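Local coordinates for oxidoreductase, Gfo/Idh/MocA family (Vibrio cholerae, PDB 1XEA), which probably binds a nicotinamide adenine dinucleotide cofactor through its Rossmann-fold domain and acts as an oxidoreductase of the Gfo/Idh/MocA family, at residues D159-V164 / L298-C303; L188-S193 / Q304-Q309. All coordinates share one frame; numbering follows the deposited sequence.

Contact 1: D159-V164 / L298-C303; sequences DIRTFV and LAEAIC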
ATOM      1  N   ASP A 159      32.705  -6.411  -7.628  1.00 53.55           N
ATOM      2  CA  ASP A 159      33.814  -5.560  -8.036  1.00 56.18           C
ATOM      3  C   ASP A 159      33.334  -4.363  -8.844  1.00 55.04           C
ATOM      4  O   ASP A 159      32.424  -4.469  -9.664  1.00 55.05           O
ATOM      5  CB  ASP A 159      34.796  -6.345  -8.888  1.00 60.01           C
ATOM      6  CG  ASP A 159      34.233  -6.656 -10.246  1.00 65.26           C
ATOM      7  OD1 ASP A 159      33.189  -7.353 -10.287  1.00 68.28           O
ATOM      8  OD2 ASP A 159      34.818  -6.198 -11.263  1.00 67.42           O
ATOM      9  N   ILE A 160      33.990  -3.232  -8.626  1.00 54.31           N
ATOM     10  CA  ILE A 160      33.665  -1.996  -9.312  1.00 52.42           C
ATOM     11  C   ILE A 160      33.240  -2.186 -10.754  1.00 51.73           C
ATOM     12  O   ILE A 160      32.135  -1.807 -11.127  1.00 51.88           O
ATOM     13  CB  ILE A 160      34.851  -1.047  -9.281  1.00 51.27           C
ATOM     14  CG1 ILE A 160      35.280  -0.844  -7.826  1.00 50.60           C
ATOM     15  CG2 ILE A 160      34.481   0.269  -9.952  1.00 52.12           C
ATOM     16  CD1 ILE A 160      36.507  -0.000  -7.669  1.00 50.95           C
ATOM     17  N   ARG A 161      34.111  -2.774 -11.561  1.00 52.59           N
ATOM     18  CA  ARG A 161      33.811  -2.988 -12.968  1.00 53.70           C
ATOM     19  C   ARG A 161      32.455  -3.618 -13.221  1.00 52.52           C
ATOM     20  O   ARG A 161      31.562  -2.969 -13.753  1.00 54.47           O
ATOM     21  CB  ARG A 161      34.891  -3.855 -13.602  1.00 56.50           C
ATOM     22  CG  ARG A 161      36.173  -3.105 -13.905  1.00 57.63           C
ATOM     23  CD  ARG A 161      36.083  -2.401 -15.232  1.00 56.42           C
ATOM     24  NE  ARG A 161      36.721  -1.098 -15.178  1.00 57.11           N
ATOM     25  CZ  ARG A 161      36.904  -0.321 -16.238  1.00 58.65           C
ATOM     26  NH1 ARG A 161      36.500  -0.726 -17.437  1.00 56.38           N
ATOM     27  NH2 ARG A 161      37.476   0.867 -16.093  1.00 58.35           N
ATOM     28  N   THR A 162      32.306  -4.885 -12.857  1.00 50.48           N
ATOM     29  CA  THR A 162      31.052  -5.582 -13.081  1.00 49.33           C
ATOM     30  C   THR A 162      29.863  -4.788 -12.575  1.00 48.68           C
ATOM     31  O   THR A 162      28.888  -4.576 -13.293  1.00 48.68           O
ATOM     32  CB  THR A 162      31.043  -6.937 -12.380  1.00 49.39           C
ATOM     33  OG1 THR A 162      32.183  -7.694 -12.797  1.00 49.18           O
ATOM     34  CG2 THR A 162      29.779  -7.703 -12.733  1.00 50.23           C
ATOM     35  N   PHE A 163      29.951  -4.366 -11.321  1.00 48.11           N
ATOM     36  CA  PHE A 163      28.898  -3.593 -10.680  1.00 47.68           C
ATOM     37  C   PHE A 163      28.452  -2.431 -11.563  1.00 47.60           C
ATOM     38  O   PHE A 163      27.262  -2.223 -11.757  1.00 48.84           O
ATOM     39  CB  PHE A 163      29.421  -3.071  -9.342  1.00 46.16           C
ATOM     40  CG  PHE A 163      28.399  -2.343  -8.508  1.00 45.57           C
ATOM     41  CD1 PHE A 163      27.967  -2.885  -7.303  1.00 44.35           C
ATOM     42  CD2 PHE A 163      27.977  -1.066  -8.850  1.00 44.56           C
ATOM     43  CE1 PHE A 163      27.142  -2.167  -6.451  1.00 42.74           C
ATOM     44  CE2 PHE A 163      27.150  -0.345  -7.998  1.00 43.58           C
ATOM     45  CZ  PHE A 163      26.739  -0.898  -6.794  1.00 42.39           C
ATOM     46  N   VAL A 164      29.404  -1.684 -12.107  1.00 46.46           N
ATOM     47  CA  VAL A 164      29.052  -0.546 -12.933  1.00 46.38           C
ATOM     48  C   VAL A 164      28.644  -0.884 -14.353  1.00 46.92           C
ATOM     49  O   VAL A 164      27.549  -0.535 -14.783  1.00 49.37           O
ATOM     50  CB  VAL A 164      30.192   0.482 -13.000  1.00 46.43           C
ATOM     51  CG1 VAL A 164      29.777   1.668 -13.857  1.00 46.75           C
ATOM     52  CG2 VAL A 164      30.546   0.959 -11.603  1.00 46.91           C
ATOM     53  N   LEU A 298      30.439   7.709 -19.280  1.00 46.80           N
ATOM     54  CA  LEU A 298      30.215   8.068 -17.881  1.00 45.86           C
ATOM     55  C   LEU A 298      30.541   6.877 -16.967  1.00 45.93           C
ATOM     56  O   LEU A 298      31.159   7.036 -15.913  1.00 45.97           O
ATOM     57  CB  LEU A 298      28.761   8.482 -17.666  1.00 44.67           C
ATOM     58  CG  LEU A 298      28.482   9.651 -16.711  1.00 45.06           C
ATOM     59  CD1 LEU A 298      27.085   9.464 -16.161  1.00 44.22           C
ATOM     60  CD2 LEU A 298      29.500   9.729 -15.589  1.00 42.30           C
ATOM     61  N   ALA A 299      30.111   5.686 -17.374  1.00 45.15           N
ATOM     62  CA  ALA A 299      30.377   4.490 -16.597  1.00 46.07           C
ATOM     63  C   ALA A 299      31.886   4.323 -16.451  1.00 48.10           C
ATOM     64  O   ALA A 299      32.383   3.974 -15.380  1.00 48.24           O
ATOM     65  CB  ALA A 299      29.779   3.276 -17.280  1.00 46.54           C
ATOM     66  N   GLU A 300      32.613   4.572 -17.535  1.00 49.44           N
ATOM     67  CA  GLU A 300      34.067   4.463 -17.522  1.00 50.44           C
ATOM     68  C   GLU A 300      34.625   5.393 -16.458  1.00 50.50           C
ATOM     69  O   GLU A 300      35.390   4.972 -15.587  1.00 49.93           O
ATOM     70  CB  GLU A 300      34.636   4.858 -18.885  1.00 54.18           C
ATOM     71  CG  GLU A 300      35.227   3.697 -19.667  1.00 58.07           C
ATOM     72  CD  GLU A 300      36.384   3.047 -18.939  1.00 60.30           C
ATOM     73  OE1 GLU A 300      37.340   3.772 -18.583  1.00 60.38           O
ATOM     74  OE2 GLU A 300      36.334   1.814 -18.728  1.00 61.76           O
ATOM     75  N   ALA A 301      34.221   6.660 -16.546  1.00 49.18           N
ATOM     76  CA  ALA A 301      34.652   7.698 -15.621  1.00 47.97           C
ATOM     77  C   ALA A 301      34.392   7.290 -14.183  1.00 49.31           C
ATOM     78  O   ALA A 301      35.265   7.407 -13.323  1.00 50.08           O
ATOM     79  CB  ALA A 301      33.927   8.983 -15.928  1.00 45.26           C
ATOM     80  N   ILE A 302      33.187   6.800 -13.923  1.00 50.72           N
ATOM     81  CA  ILE A 302      32.822   6.386 -12.576  1.00 52.27           C
ATOM     82  C   ILE A 302      33.752   5.295 -12.055  1.00 54.74           C
ATOM     83  O   ILE A 302      34.249   5.379 -10.929  1.00 54.71           O
ATOM     84  CB  ILE A 302      31.351   5.907 -12.530  1.00 50.08           C
ATOM     85  CG1 ILE A 302      30.430   7.090 -12.867  1.00 48.12           C
ATOM     86  CG2 ILE A 302      31.028   5.329 -11.160  1.00 48.00           C
ATOM     87  CD1 ILE A 302      28.971   6.736 -13.052  1.00 46.26           C
ATOM     88  N   CYS A 303      34.002   4.284 -12.884  1.00 57.51           N
ATOM     89  CA  CYS A 303      34.877   3.172 -12.507  1.00 58.89           C
ATOM     90  C   CYS A 303      36.270   3.622 -12.111  1.00 59.54           C
ATOM     91  O   CYS A 303      36.822   3.168 -11.109  1.00 58.42           O
ATOM     92  CB  CYS A 303      34.994   2.183 -13.661  1.00 59.44           C
ATOM     93  SG  CYS A 303      33.655   1.012 -13.739  1.00 61.88           S
TER
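Val164 and Cys303 meet where two helices, 160-175 and 286-311, pack against the mixed beta sheet of this Gfo/Idh/MocA oxidoreductase. The evidence for a helix pair is the 9.9 Å approach of the axes of segments 160-164 and 298-303, roughly antiparallel with 149° between their directions. On the buried side the fit is close. Cys303 SG lies 3.6 Å from Val164 CB, while Val164 CG1, swung anti to its own backbone N (chi1 -179°), reaches Ala299 CB at 3.8 Å. Ile160, one turn earlier, lays its CG2 branch on Cys303 CA. Beneath, Phe163 and Ile302 both rest on Leu200 of strand 196-206. The outer side is looser and polar. There the Arg161 chain, bent at chi2 and chi3, crosses over Cys303, whose SG sits under one guanidinium face, to form a salt bridge with Glu300. Glu300 OE1 is hydrogen-bonded to Gln304 NE2, and OE2 is the oxygen Arg161 meets. The guanidinium and carboxylate planes stand 52° apart, so this is not a coplanar two-oxygen bridge. Both N-H groups converge on one oxygen: Arg161 NH1 reaches Glu300 OE2 at 2.9 Å, whereas the bond from Arg161 NH2 to the same atom is weak.

Contact 2: L188-S193 / Q304-Q309; sequences LTYHMS and QQITQQ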
ATOM      1  N   LEU A 188      29.470  12.159  -6.947  1.00 46.99           N
ATOM      2  CA  LEU A 188      29.597  10.718  -6.868  1.00 44.82           C
ATOM      3  C   LEU A 188      29.774  10.295  -5.414  1.00 44.97           C
ATOM      4  O   LEU A 188      30.551  10.896  -4.674  1.00 46.26           O
ATOM      5  CB  LEU A 188      30.798  10.303  -7.702  1.00 43.01           C
ATOM      6  CG  LEU A 188      30.902   8.865  -8.173  1.00 44.17           C
ATOM      7  CD1 LEU A 188      32.132   8.747  -9.061  1.00 45.05           C
ATOM      8  CD2 LEU A 188      31.010   7.914  -7.003  1.00 44.17           C
ATOM      9  N   THR A 189      29.048   9.263  -5.005  1.00 44.33           N
ATOM     10  CA  THR A 189      29.132   8.769  -3.636  1.00 43.29           C
ATOM     11  C   THR A 189      29.084   7.255  -3.679  1.00 42.56           C
ATOM     12  O   THR A 189      28.395   6.687  -4.517  1.00 43.49           O
ATOM     13  CB  THR A 189      27.944   9.265  -2.803  1.00 43.73           C
ATOM     14  OG1 THR A 189      28.039  10.681  -2.635  1.00 45.16           O
ATOM     15  CG2 THR A 189      27.928   8.605  -1.443  1.00 44.73           C
ATOM     16  N   TYR A 190      29.802   6.592  -2.786  1.00 42.23           N
ATOM     17  CA  TYR A 190      29.762   5.139  -2.784  1.00 42.31           C
ATOM     18  C   TYR A 190      30.242   4.581  -1.461  1.00 41.86           C
ATOM     19  O   TYR A 190      30.644   5.330  -0.572  1.00 40.35           O
ATOM     20  CB  TYR A 190      30.594   4.577  -3.944  1.00 43.34           C
ATOM     21  CG  TYR A 190      32.052   4.941  -3.890  1.00 46.42           C
ATOM     22  CD1 TYR A 190      32.928   4.243  -3.061  1.00 48.30           C
ATOM     23  CD2 TYR A 190      32.555   6.013  -4.630  1.00 47.53           C
ATOM     24  CE1 TYR A 190      34.261   4.601  -2.962  1.00 49.60           C
ATOM     25  CE2 TYR A 190      33.895   6.384  -4.541  1.00 48.81           C
ATOM     26  CZ  TYR A 190      34.742   5.673  -3.702  1.00 50.09           C
ATOM     27  OH  TYR A 190      36.067   6.031  -3.584  1.00 52.16           O
ATOM     28  N   HIS A 191      30.164   3.262  -1.332  1.00 42.51           N
ATOM     29  CA  HIS A 191      30.594   2.573  -0.128  1.00 43.90           C
ATOM     30  C   HIS A 191      31.159   1.227  -0.522  1.00 45.82           C
ATOM     31  O   HIS A 191      30.628   0.554  -1.400  1.00 45.42           O
ATOM     32  CB  HIS A 191      29.426   2.357   0.828  1.00 43.03           C
ATOM     33  CG  HIS A 191      29.802   1.636   2.091  1.00 45.02           C
ATOM     34  ND1 HIS A 191      30.655   2.174   3.033  1.00 44.54           N
ATOM     35  CD2 HIS A 191      29.408   0.438   2.585  1.00 43.63           C
ATOM     36  CE1 HIS A 191      30.765   1.343   4.054  1.00 43.17           C
ATOM     37  NE2 HIS A 191      30.017   0.282   3.808  1.00 43.03           N
HETATM   38  N   MSE A 192      32.244   0.841   0.134  1.00 48.83           N
HETATM   39  CA  MSE A 192      32.886  -0.430  -0.138  1.00 51.25           C
HETATM   40  C   MSE A 192      32.706  -1.342   1.071  1.00 52.55           C
HETATM   41  O   MSE A 192      33.122  -1.002   2.174  1.00 53.60           O
HETATM   42  CB  MSE A 192      34.376  -0.211  -0.401  1.00 52.32           C
HETATM   43  CG  MSE A 192      34.695   0.749  -1.529  1.00 56.50           C
HETATM   44 SE   MSE A 192      34.429  -0.001  -3.309  1.00 67.02          SE
HETATM   45  CE  MSE A 192      35.429  -1.656  -3.104  1.00 62.04           C
ATOM     46  N   SER A 193      32.063  -2.486   0.875  1.00 55.41           N
ATOM     47  CA  SER A 193      31.892  -3.431   1.969  1.00 57.35           C
ATOM     48  C   SER A 193      32.951  -4.500   1.751  1.00 58.63           C
ATOM     49  O   SER A 193      33.063  -5.056   0.657  1.00 59.00           O
ATOM     50  CB  SER A 193      30.504  -4.059   1.960  1.00 58.82           C
ATOM     51  OG  SER A 193      30.393  -5.011   3.004  1.00 60.39           O
ATOM     52  N   GLN A 304      36.836   4.512 -12.916  1.00 61.00           N
ATOM     53  CA  GLN A 304      38.167   5.019 -12.660  1.00 62.34           C
ATOM     54  C   GLN A 304      38.279   5.806 -11.372  1.00 62.76           C
ATOM     55  O   GLN A 304      39.067   5.446 -10.504  1.00 64.36           O
ATOM     56  CB  GLN A 304      38.641   5.857 -13.836  1.00 62.99           C
ATOM     57  CG  GLN A 304      39.115   4.980 -14.978  1.00 65.73           C
ATOM     58  CD  GLN A 304      39.531   5.775 -16.185  1.00 66.47           C
ATOM     59  OE1 GLN A 304      40.383   6.657 -16.095  1.00 68.80           O
ATOM     60  NE2 GLN A 304      38.937   5.468 -17.329  1.00 67.60           N
ATOM     61  N   GLN A 305      37.497   6.868 -11.228  1.00 61.88           N
ATOM     62  CA  GLN A 305      37.585   7.648 -10.010  1.00 61.99           C
ATOM     63  C   GLN A 305      37.482   6.779  -8.748  1.00 61.82           C
ATOM     64  O   GLN A 305      38.122   7.077  -7.740  1.00 62.32           O
ATOM     65  CB  GLN A 305      36.518   8.740  -9.993  1.00 62.16           C
ATOM     66  CG  GLN A 305      36.716   9.725  -8.858  1.00 65.30           C
ATOM     67  CD  GLN A 305      35.735  10.888  -8.909  1.00 68.99           C
ATOM     68  OE1 GLN A 305      34.521  10.687  -8.962  1.00 71.07           O
ATOM     69  NE2 GLN A 305      36.258  12.115  -8.882  1.00 71.45           N
ATOM     70  N   ILE A 306      36.695   5.705  -8.800  1.00 62.35           N
ATOM     71  CA  ILE A 306      36.539   4.816  -7.640  1.00 62.26           C
ATOM     72  C   ILE A 306      37.794   3.959  -7.450  1.00 63.64           C
ATOM     73  O   ILE A 306      38.439   4.020  -6.406  1.00 63.42           O
ATOM     74  CB  ILE A 306      35.301   3.869  -7.788  1.00 60.24           C
ATOM     75  CG1 ILE A 306      34.011   4.677  -7.910  1.00 59.11           C
ATOM     76  CG2 ILE A 306      35.176   2.975  -6.569  1.00 59.72           C
ATOM     77  CD1 ILE A 306      32.778   3.828  -8.202  1.00 56.29           C
ATOM     78  N   THR A 307      38.130   3.160  -8.460  1.00 65.58           N
ATOM     79  CA  THR A 307      39.308   2.303  -8.404  1.00 67.04           C
ATOM     80  C   THR A 307      40.506   3.093  -7.886  1.00 69.00           C
ATOM     81  O   THR A 307      41.264   2.605  -7.052  1.00 69.26           O
ATOM     82  CB  THR A 307      39.646   1.739  -9.793  1.00 66.75           C
ATOM     83  OG1 THR A 307      38.565   0.922 -10.255  1.00 67.17           O
ATOM     84  CG2 THR A 307      40.913   0.911  -9.740  1.00 66.81           C
ATOM     85  N   GLN A 308      40.665   4.317  -8.386  1.00 71.29           N
ATOM     86  CA  GLN A 308      41.756   5.189  -7.969  1.00 73.46           C
ATOM     87  C   GLN A 308      41.615   5.540  -6.497  1.00 74.38           C
ATOM     88  O   GLN A 308      42.446   5.161  -5.674  1.00 75.38           O
ATOM     89  CB  GLN A 308      41.744   6.489  -8.770  1.00 74.98           C
ATOM     90  CG  GLN A 308      42.757   7.510  -8.267  1.00 79.37           C
ATOM     91  CD  GLN A 308      42.212   8.935  -8.245  1.00 81.74           C
ATOM     92  OE1 GLN A 308      41.187   9.212  -7.614  1.00 82.27           O
ATOM     93  NE2 GLN A 308      42.907   9.847  -8.925  1.00 83.54           N
ATOM     94  N   GLN A 309      40.555   6.274  -6.178  1.00 75.14           N
ATOM     95  CA  GLN A 309      40.290   6.703  -4.810  1.00 75.55           C
ATOM     96  C   GLN A 309      40.377   5.584  -3.780  1.00 75.48           C
ATOM     97  O   GLN A 309      40.653   5.836  -2.609  1.00 75.77           O
ATOM     98  CB  GLN A 309      38.921   7.376  -4.733  1.00 75.04           C
ATOM     99  CG  GLN A 309      38.953   8.837  -5.106  1.00 75.90           C
ATOM    100  CD  GLN A 309      37.570   9.445  -5.214  1.00 77.81           C
ATOM    101  OE1 GLN A 309      36.645   9.072  -4.483  1.00 77.41           O
ATOM    102  NE2 GLN A 309      37.425  10.405  -6.121  1.00 78.39           N
TER
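Tyr190 and Ile306 make the apolar centre of this contact, in which strand 188-193 passes helix 304-309 with their segment axes 10.4 Å apart. A CH-pi interaction is indicated by Ile306 CG2, which stands 4.0 Å from the centroid of the Tyr190 ring and 13° off its normal. Over the same face, nearer its CD2-CE2 side, Ile306 CG1 lies 3.8 Å from Tyr190 CE2. More distant packing comes from selenomethionine Met192, its SE 4.5 Å from Ile306 CG2. The hydrogen bond across the contact is at the phenol: Tyr190 OH donates to Gln309 OE1 at 3.2 Å, a longish bond whose donor is tilted 31° from the carbonyl plane. Mixed in character is the approach of Leu188 CD1, which lies beside Gln305 OE1, the two side chains pointing opposite ways. Leu200 of strand 196-206 lies against Tyr190 and Ile306. Tyr190 O accepts a weak hydrogen bond from Gln205 NE2 of a second subunit. The whole is a helix packed on the strand outermost, within this chain, in the mixed sheet, as in the alpha/beta C-terminal domain of this family.

In the fold
From the N terminus, the chain first completes the parallel Rossmann-type sheet (strands 3-8 to 117-120) before reaching either contact. Helix 160-175 then supplies the first half of contact 1, and strand 186-193, which follows it, the first half of contact 2. The chain builds the rest of the mixed sheet before helix 286-311 returns, closing contact 1 across 133 intervening residues and contact 2 across 110. Because the segments alternate, the two closures cross. Their centres are about 9 Å apart, and they touch directly: Ile160 CD1 lies 3.4 Å from Ile306 CG2. The C-terminal helix is thereby tied to both helix 160-175 and the strand outermost in the sheet within this chain.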